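Local atomic coordinates of pyridoxamine 5-phosphate-dependent dehydrase (Escherichia coli, PDB entry 3B8X), a protein that removes the C3'-hydroxyl group from GDP-4-keto-6-deoxy-D-mannose by combined transamination and deoxygenation, a step in the biosynthesis of the O-antigen sugar L-colitose. Residues 177-189 / 197-211. The protein carries 1 engineered substitution. Sequence-based numbering, arbitrary orientation.
With NA (sodium ion), chain N; G4M ([(2R,3S,4R,5R)-5-(2-amino-6-oxo-1,6-dihydro-9H-purin-9-yl)-3,4-dihydroxytetrahydrofuran-2-yl]methyl (2R,3S,4S,5S,6R)-3,4-dihydroxy-5-[({3-hydroxy-2-methyl-5-[(phosphonooxy)methyl]pyridin-4-yl}methyl)amino]-6-methyltetrahydro-2H-pyran-2-yl dihydrogen diphosphate), chain O.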
loop_
_atom_site.group_PDB
_atom_site.type_symbol
_atom_site.label_atom_id
_atom_site.label_comp_id
_atom_site.label_asym_id
_atom_site.label_seq_id
_atom_site.Cartn_x
_atom_site.Cartn_y
_atom_site.Cartn_z
ATOM N N THR B 177 -11.281 -19.783 -1.062
ATOM C CA THR B 177 -10.434 -20.895 -1.479
ATOM C C THR B 177 -10.792 -21.602 -2.782
ATOM O O THR B 177 -10.136 -22.567 -3.195
ATOM C CB THR B 177 -10.298 -21.940 -0.368
ATOM O OG1 THR B 177 -11.551 -22.631 -0.249
ATOM C CG2 THR B 177 -9.930 -21.246 0.970
ATOM N N PHE B 178 -11.826 -21.126 -3.446
ATOM C CA PHE B 178 -12.202 -21.744 -4.712
ATOM C C PHE B 178 -11.281 -21.300 -5.859
ATOM O O PHE B 178 -10.918 -22.097 -6.728
ATOM C CB PHE B 178 -13.637 -21.360 -5.006
ATOM C CG PHE B 178 -14.622 -21.937 -4.010
ATOM C CD1 PHE B 178 -14.890 -21.286 -2.787
ATOM C CD2 PHE B 178 -15.275 -23.129 -4.274
ATOM C CE1 PHE B 178 -15.794 -21.805 -1.898
ATOM C CE2 PHE B 178 -16.166 -23.654 -3.349
ATOM C CZ PHE B 178 -16.470 -22.967 -2.204
ATOM N N GLY B 179 -10.881 -20.033 -5.813
ATOM C CA GLY B 179 -10.033 -19.404 -6.809
ATOM C C GLY B 179 -8.564 -19.826 -6.758
ATOM O O GLY B 179 -8.097 -20.479 -5.809
ATOM N N LEU B 180 -7.844 -19.462 -7.805
ATOM C CA LEU B 180 -6.398 -19.674 -7.832
ATOM C C LEU B 180 -5.835 -18.847 -6.656
ATOM O O LEU B 180 -4.862 -19.233 -5.975
ATOM C CB LEU B 180 -5.856 -19.126 -9.153
ATOM C CG LEU B 180 -4.355 -18.910 -9.131
ATOM C CD1 LEU B 180 -3.631 -20.262 -8.971
ATOM C CD2 LEU B 180 -3.941 -18.179 -10.398
ATOM N N MET B 181 -6.458 -17.685 -6.457
ATOM C CA MET B 181 -6.173 -16.775 -5.330
ATOM C C MET B 181 -7.464 -16.289 -4.723
ATOM O O MET B 181 -8.489 -16.169 -5.420
ATOM C CB MET B 181 -5.369 -15.548 -5.761
ATOM C CG MET B 181 -3.858 -15.818 -5.692
ATOM S SD MET B 181 -2.844 -14.479 -6.311
ATOM C CE MET B 181 -3.115 -14.635 -8.035
ATOM N N GLY B 182 -7.382 -15.900 -3.452
ATOM C CA GLY B 182 -8.501 -15.352 -2.746
ATOM C C GLY B 182 -8.046 -14.238 -1.818
ATOM O O GLY B 182 -7.086 -14.391 -1.068
ATOM N N THR B 183 -8.785 -13.139 -1.803
ATOM C CA THR B 183 -8.390 -12.031 -0.924
ATOM C C THR B 183 -9.312 -11.839 0.266
ATOM O O THR B 183 -10.504 -12.101 0.170
ATOM C CB THR B 183 -8.223 -10.701 -1.699
ATOM O OG1 THR B 183 -9.453 -10.346 -2.374
ATOM C CG2 THR B 183 -7.041 -10.753 -2.693
ATOM N N PHE B 184 -8.750 -11.397 1.391
ATOM C CA PHE B 184 -9.541 -11.089 2.576
ATOM C C PHE B 184 -9.129 -9.723 3.124
ATOM O O PHE B 184 -8.045 -9.202 2.804
ATOM C CB PHE B 184 -9.358 -12.117 3.696
ATOM C CG PHE B 184 -9.714 -13.499 3.316
ATOM C CD1 PHE B 184 -8.951 -14.173 2.385
ATOM C CD2 PHE B 184 -10.721 -14.179 3.990
ATOM C CE1 PHE B 184 -9.212 -15.482 2.064
ATOM C CE2 PHE B 184 -10.973 -15.544 3.688
ATOM C CZ PHE B 184 -10.232 -16.176 2.697
ATOM N N SER B 185 -10.007 -9.129 3.921
ATOM C CA SER B 185 -9.705 -7.851 4.569
ATOM C C SER B 185 -9.912 -8.026 6.059
ATOM O O SER B 185 -10.798 -8.767 6.504
ATOM C CB SER B 185 -10.645 -6.733 4.093
ATOM O OG SER B 185 -10.659 -5.608 4.993
ATOM N N SER B 186 -9.090 -7.345 6.848
ATOM C CA SER B 186 -9.305 -7.349 8.304
ATOM C C SER B 186 -9.458 -5.890 8.775
ATOM O O SER B 186 -8.879 -5.475 9.799
ATOM C CB SER B 186 -8.228 -8.138 9.084
ATOM O OG SER B 186 -6.912 -7.852 8.638
ATOM N N PHE B 187 -10.189 -5.100 7.987
ATOM C CA PHE B 187 -10.471 -3.716 8.402
ATOM C C PHE B 187 -11.423 -3.730 9.614
ATOM O O PHE B 187 -12.085 -4.730 9.855
ATOM C CB PHE B 187 -11.058 -2.854 7.265
ATOM C CG PHE B 187 -11.384 -1.441 7.696
ATOM C CD1 PHE B 187 -10.373 -0.599 8.130
ATOM C CD2 PHE B 187 -12.705 -0.993 7.760
ATOM C CE1 PHE B 187 -10.670 0.666 8.593
ATOM C CE2 PHE B 187 -13.011 0.303 8.186
ATOM C CZ PHE B 187 -11.982 1.113 8.619
ATOM N N TYR B 188 -11.469 -2.631 10.379
ATOM C CA TYR B 188 -12.331 -2.517 11.576
ATOM C C TYR B 188 -13.763 -2.979 11.412
ATOM O O TYR B 188 -14.299 -3.651 12.273
ATOM C CB TYR B 188 -12.409 -1.051 11.977
ATOM C CG TYR B 188 -13.243 -0.818 13.207
ATOM C CD1 TYR B 188 -12.691 -0.988 14.469
ATOM C CD2 TYR B 188 -14.580 -0.432 13.113
ATOM C CE1 TYR B 188 -13.446 -0.744 15.611
ATOM C CE2 TYR B 188 -15.351 -0.207 14.265
ATOM C CZ TYR B 188 -14.761 -0.350 15.498
ATOM O OH TYR B 188 -15.488 -0.236 16.653
ATOM N N SER B 189 -14.422 -2.563 10.343
ATOM C CA SER B 189 -15.837 -2.892 10.185
ATOM C C SER B 189 -16.111 -4.258 9.567
ATOM O O SER B 189 -17.238 -4.551 9.164
ATOM C CB SER B 189 -16.547 -1.797 9.376
ATOM O OG SER B 189 -15.929 -1.596 8.113
ATOM N N GLY B 197 -5.756 -4.348 7.398
ATOM C CA GLY B 197 -5.075 -5.603 7.148
ATOM C C GLY B 197 -5.762 -6.291 5.972
ATOM O O GLY B 197 -6.962 -6.119 5.778
ATOM N N GLY B 198 -4.989 -7.107 5.255
ATOM C CA GLY B 198 -5.529 -7.885 4.160
ATOM C C GLY B 198 -4.739 -9.201 4.094
ATOM O O GLY B 198 -3.775 -9.374 4.811
ATOM N N CYS B 199 -5.173 -10.130 3.253
ATOM C CA CYS B 199 -4.474 -11.397 3.126
ATOM C C CYS B 199 -4.813 -11.992 1.781
ATOM O O CYS B 199 -5.940 -11.848 1.315
ATOM C CB CYS B 199 -4.973 -12.352 4.199
ATOM S SG CYS B 199 -3.744 -13.574 4.721
ATOM N N ILE B 200 -3.842 -12.670 1.189
ATOM C CA ILE B 200 -4.059 -13.366 -0.079
ATOM C C ILE B 200 -3.762 -14.805 0.269
ATOM O O ILE B 200 -2.749 -15.090 0.888
ATOM C CB ILE B 200 -3.072 -12.962 -1.217
ATOM C CG1 ILE B 200 -3.075 -11.432 -1.391
ATOM C CG2 ILE B 200 -3.532 -13.623 -2.543
ATOM C CD1 ILE B 200 -1.804 -10.753 -0.811
ATOM N N VAL B 201 -4.633 -15.709 -0.160
ATOM C CA VAL B 201 -4.430 -17.124 0.075
ATOM C C VAL B 201 -4.350 -17.798 -1.313
ATOM O O VAL B 201 -4.925 -17.313 -2.292
ATOM C CB VAL B 201 -5.574 -17.760 0.938
ATOM C CG1 VAL B 201 -5.820 -16.939 2.194
ATOM C CG2 VAL B 201 -6.848 -17.892 0.127
ATOM N N THR B 202 -3.599 -18.895 -1.367
ATOM C CA THR B 202 -3.416 -19.677 -2.583
ATOM C C THR B 202 -2.871 -21.048 -2.213
ATOM O O THR B 202 -2.499 -21.318 -1.044
ATOM C CB THR B 202 -2.550 -18.941 -3.639
ATOM O OG1 THR B 202 -2.416 -19.724 -4.830
ATOM C CG2 THR B 202 -1.175 -18.603 -3.069
ATOM N N ASP B 203 -2.923 -21.950 -3.192
ATOM C CA ASP B 203 -2.413 -23.301 -2.990
ATOM C C ASP B 203 -1.186 -23.411 -3.878
ATOM O O ASP B 203 -0.434 -24.365 -3.792
ATOM C CB ASP B 203 -3.452 -24.339 -3.386
ATOM C CG ASP B 203 -4.530 -24.487 -2.364
ATOM O OD1 ASP B 203 -4.332 -24.172 -1.152
ATOM O OD2 ASP B 203 -5.596 -24.952 -2.803
ATOM N N ASP B 204 -1.000 -22.401 -4.721
ATOM C CA ASP B 204 0.113 -22.331 -5.640
ATOM C C ASP B 204 1.413 -21.815 -5.024
ATOM O O ASP B 204 1.523 -20.648 -4.641
ATOM C CB ASP B 204 -0.294 -21.477 -6.841
ATOM C CG ASP B 204 0.647 -21.651 -8.019
ATOM O OD1 ASP B 204 1.831 -21.212 -7.936
ATOM O OD2 ASP B 204 0.220 -22.271 -9.019
ATOM N N GLU B 205 2.413 -22.686 -4.973
ATOM C CA GLU B 205 3.714 -22.325 -4.427
ATOM C C GLU B 205 4.428 -21.225 -5.194
ATOM O O GLU B 205 5.130 -20.437 -4.560
ATOM C CB GLU B 205 4.618 -23.547 -4.277
ATOM C CG GLU B 205 6.005 -23.214 -3.721
ATOM C CD GLU B 205 6.831 -24.475 -3.438
ATOM O OE1 GLU B 205 6.694 -25.425 -4.236
ATOM O OE2 GLU B 205 7.596 -24.491 -2.443
ATOM N N GLU B 206 4.276 -21.164 -6.529
ATOM C CA GLU B 206 4.915 -20.086 -7.327
ATOM C C GLU B 206 4.286 -18.725 -7.029
ATOM O O GLU B 206 4.986 -17.717 -6.824
ATOM C CB GLU B 206 4.877 -20.295 -8.849
ATOM C CG GLU B 206 5.731 -19.243 -9.608
ATOM C CD GLU B 206 5.521 -19.271 -11.119
ATOM O OE1 GLU B 206 4.522 -19.892 -11.525
ATOM O OE2 GLU B 206 6.285 -18.627 -11.885
ATOM N N ILE B 207 2.958 -18.714 -7.043
ATOM C CA ILE B 207 2.210 -17.512 -6.725
ATOM C C ILE B 207 2.589 -17.050 -5.316
ATOM O O ILE B 207 2.809 -15.868 -5.093
ATOM C CB ILE B 207 0.713 -17.786 -6.801
ATOM C CG1 ILE B 207 0.311 -18.022 -8.251
ATOM C CG2 ILE B 207 -0.067 -16.606 -6.302
ATOM C CD1 ILE B 207 0.218 -16.767 -9.084
ATOM N N TYR B 208 2.598 -17.979 -4.361
ATOM C CA TYR B 208 3.006 -17.731 -2.971
ATOM C C TYR B 208 4.368 -17.026 -2.924
ATOM O O TYR B 208 4.537 -15.951 -2.365
ATOM C CB TYR B 208 3.158 -19.076 -2.270
ATOM C CG TYR B 208 3.612 -18.938 -0.841
ATOM C CD1 TYR B 208 3.052 -17.962 -0.016
ATOM C CD2 TYR B 208 4.595 -19.762 -0.296
ATOM C CE1 TYR B 208 3.437 -17.790 1.315
ATOM C CE2 TYR B 208 5.017 -19.580 1.044
ATOM C CZ TYR B 208 4.412 -18.620 1.845
ATOM O OH TYR B 208 4.757 -18.454 3.166
ATOM N N HIS B 209 5.368 -17.606 -3.563
ATOM C CA HIS B 209 6.658 -16.944 -3.592
ATOM C C HIS B 209 6.598 -15.590 -4.304
ATOM O O HIS B 209 7.211 -14.627 -3.837
ATOM C CB HIS B 209 7.707 -17.893 -4.214
ATOM C CG HIS B 209 8.007 -19.069 -3.334
ATOM N ND1 HIS B 209 8.774 -20.148 -3.736
ATOM C CD2 HIS B 209 7.619 -19.332 -2.064
ATOM C CE1 HIS B 209 8.858 -21.011 -2.738
ATOM N NE2 HIS B 209 8.158 -20.545 -1.716
ATOM N N ILE B 210 5.839 -15.487 -5.398
ATOM C CA ILE B 210 5.775 -14.204 -6.102
ATOM C C ILE B 210 5.181 -13.177 -5.159
ATOM O O ILE B 210 5.603 -12.020 -5.109
ATOM C CB ILE B 210 4.891 -14.254 -7.363
ATOM C CG1 ILE B 210 5.604 -14.990 -8.522
ATOM C CG2 ILE B 210 4.590 -12.853 -7.814
ATOM C CD1 ILE B 210 4.670 -15.552 -9.665
ATOM N N LEU B 211 4.211 -13.614 -4.394
ATOM C CA LEU B 211 3.551 -12.703 -3.455
ATOM C C LEU B 211 4.549 -12.224 -2.401
ATOM O O LEU B 211 4.618 -11.031 -2.088
ATOM C CB LEU B 211 2.327 -13.352 -2.781
ATOM C CG LEU B 211 1.185 -13.575 -3.794
ATOM C CD1 LEU B 211 0.130 -14.559 -3.296
ATOM C CD2 LEU B 211 0.487 -12.236 -4.184
HETATM NA NA NA N . -7.954 -23.750 -3.052
HETATM O OP3 G4M O . -10.907 -1.892 3.207
HETATM P PL G4M O . -9.833 -2.890 2.605
HETATM O OP1 G4M O . -8.666 -2.132 1.770
HETATM O OP2 G4M O . -9.165 -3.723 3.807
HETATM O OP4 G4M O . -10.600 -3.997 1.689
HETATM C C5B G4M O . -10.946 -3.388 0.478
HETATM C C5L G4M O . -12.078 -4.155 -0.091
HETATM C C6L G4M O . -11.848 -5.002 -1.166
HETATM N N1L G4M O . -12.855 -5.640 -1.718
HETATM C C2L G4M O . -14.099 -5.530 -1.305
HETATM C C2A G4M O . -15.210 -6.253 -2.028
HETATM C C3L G4M O . -14.431 -4.740 -0.208
HETATM O O3L G4M O . -15.734 -4.614 0.124
HETATM C C4L G4M O . -13.366 -4.045 0.450
HETATM C C4A G4M O . -13.599 -3.207 1.549
HETATM N N4A G4M O . -14.819 -2.983 1.936
HETATM C C4G G4M O . -15.038 -2.222 3.115
HETATM C C5G G4M O . -16.311 -1.414 3.028
HETATM C C6G G4M O . -17.482 -2.295 2.594
HETATM O O5G G4M O . -16.518 -1.053 4.390
HETATM C C3G G4M O . -13.894 -1.227 3.371
HETATM O O3G G4M O . -13.102 -1.748 4.432
HETATM C C2G G4M O . -14.484 0.138 3.830
HETATM O O2G G4M O . -13.489 0.972 4.432
HETATM C C1G G4M O . -15.594 -0.069 4.833
HETATM O O1G G4M O . -16.357 1.131 4.815
HETATM P P2 G4M O . -16.956 1.687 6.179
HETATM O O3P G4M O . -17.691 0.494 6.986
HETATM O O4P G4M O . -18.128 2.741 5.799
HETATM O OPP G4M O . -15.658 2.289 6.923
HETATM P P G4M O . -16.015 3.179 8.213
HETATM O O1P G4M O . -17.061 4.404 8.068
HETATM O O2P G4M O . -14.568 3.754 8.545
HETATM O "O5'" G4M O . -16.269 2.229 9.451
HETATM C "C5'" G4M O . -17.638 1.905 9.574
HETATM C "C4'" G4M O . -18.040 2.188 11.013
HETATM O "O4'" G4M O . -16.986 1.732 11.912
HETATM C "C3'" G4M O . -18.171 3.712 11.236
HETATM O "O3'" G4M O . -19.181 3.889 12.218
HETATM C "C2'" G4M O . -16.776 4.115 11.763
HETATM O "O2'" G4M O . -16.922 5.251 12.623
HETATM C "C1'" G4M O . -16.448 2.886 12.599
HETATM N N9 G4M O . -15.002 2.735 12.793
HETATM C C8 G4M O . -14.093 2.471 11.819
HETATM N N7 G4M O . -12.908 2.365 12.386
HETATM C C4 G4M O . -14.361 2.774 14.005
HETATM C C5 G4M O . -12.991 2.532 13.747
HETATM C C6 G4M O . -12.067 2.498 14.852
HETATM O O6 G4M O . -10.871 2.287 14.723
HETATM N N3 G4M O . -14.773 2.987 15.258
HETATM C C2 G4M O . -13.908 2.972 16.259
HETATM N N1 G4M O . -12.569 2.731 16.084
HETATM N N2 G4M O . -14.353 3.211 17.522
HETATM O O HOH W 1 -7.404 -22.860 -5.340
HETATM O O HOH W 2 -4.786 -21.787 -5.384
HETATM O O HOH W 3 -5.581 -9.788 7.456
HETATM O O HOH W 4 -8.849 -25.481 -4.646
HETATM O O HOH W 5 -6.739 -21.606 -1.899
HETATM O O HOH W 6 -8.290 -24.977 -0.755
#
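Strands 181-185 and 198-202 pair antiparallel within the mixed central sheet of the aspartate aminotransferase fold, with a cofactor site at one end and a metal site at the other. Gly182 with Val201 and Phe184 with Cys199 are the hydrogen-bonded pairs, and Phe184 N reaches Cys199 O over 2.8 Å in the carbonyl plane. On the face of Phe184 and Val201 the side chains cross at about a right angle, Phe184 CE1 lying 3.7 Å from Val201 CG1. On the other face Met181 runs alongside Ile200, its extended chi2 (175°) carrying SD to 3.5 Å from Ile207 CG2, tip to tip, while a bend at chi3 turns the methyl CE; this ties the sheet to helix 205-214, and Met65 of helix 58-68 also packs on Met181. At the C-terminal end of strand 181-185, Ser185 OG donates to phosphate oxygen OP2 of the bound cofactor-sugar adduct (2.7 Å) and accepts from Phe187 N in an ST turn; past the strand, the Tyr188 ring lies over the guanine. At the far end a sodium ion joins Thr177 O to Asp203 OD2, with four waters completing its shell. Nearby, Thr202 OG1 donates almost straight along the carbonyl of Leu180, 2.7 Å from its O, and accepts from Asp204 N.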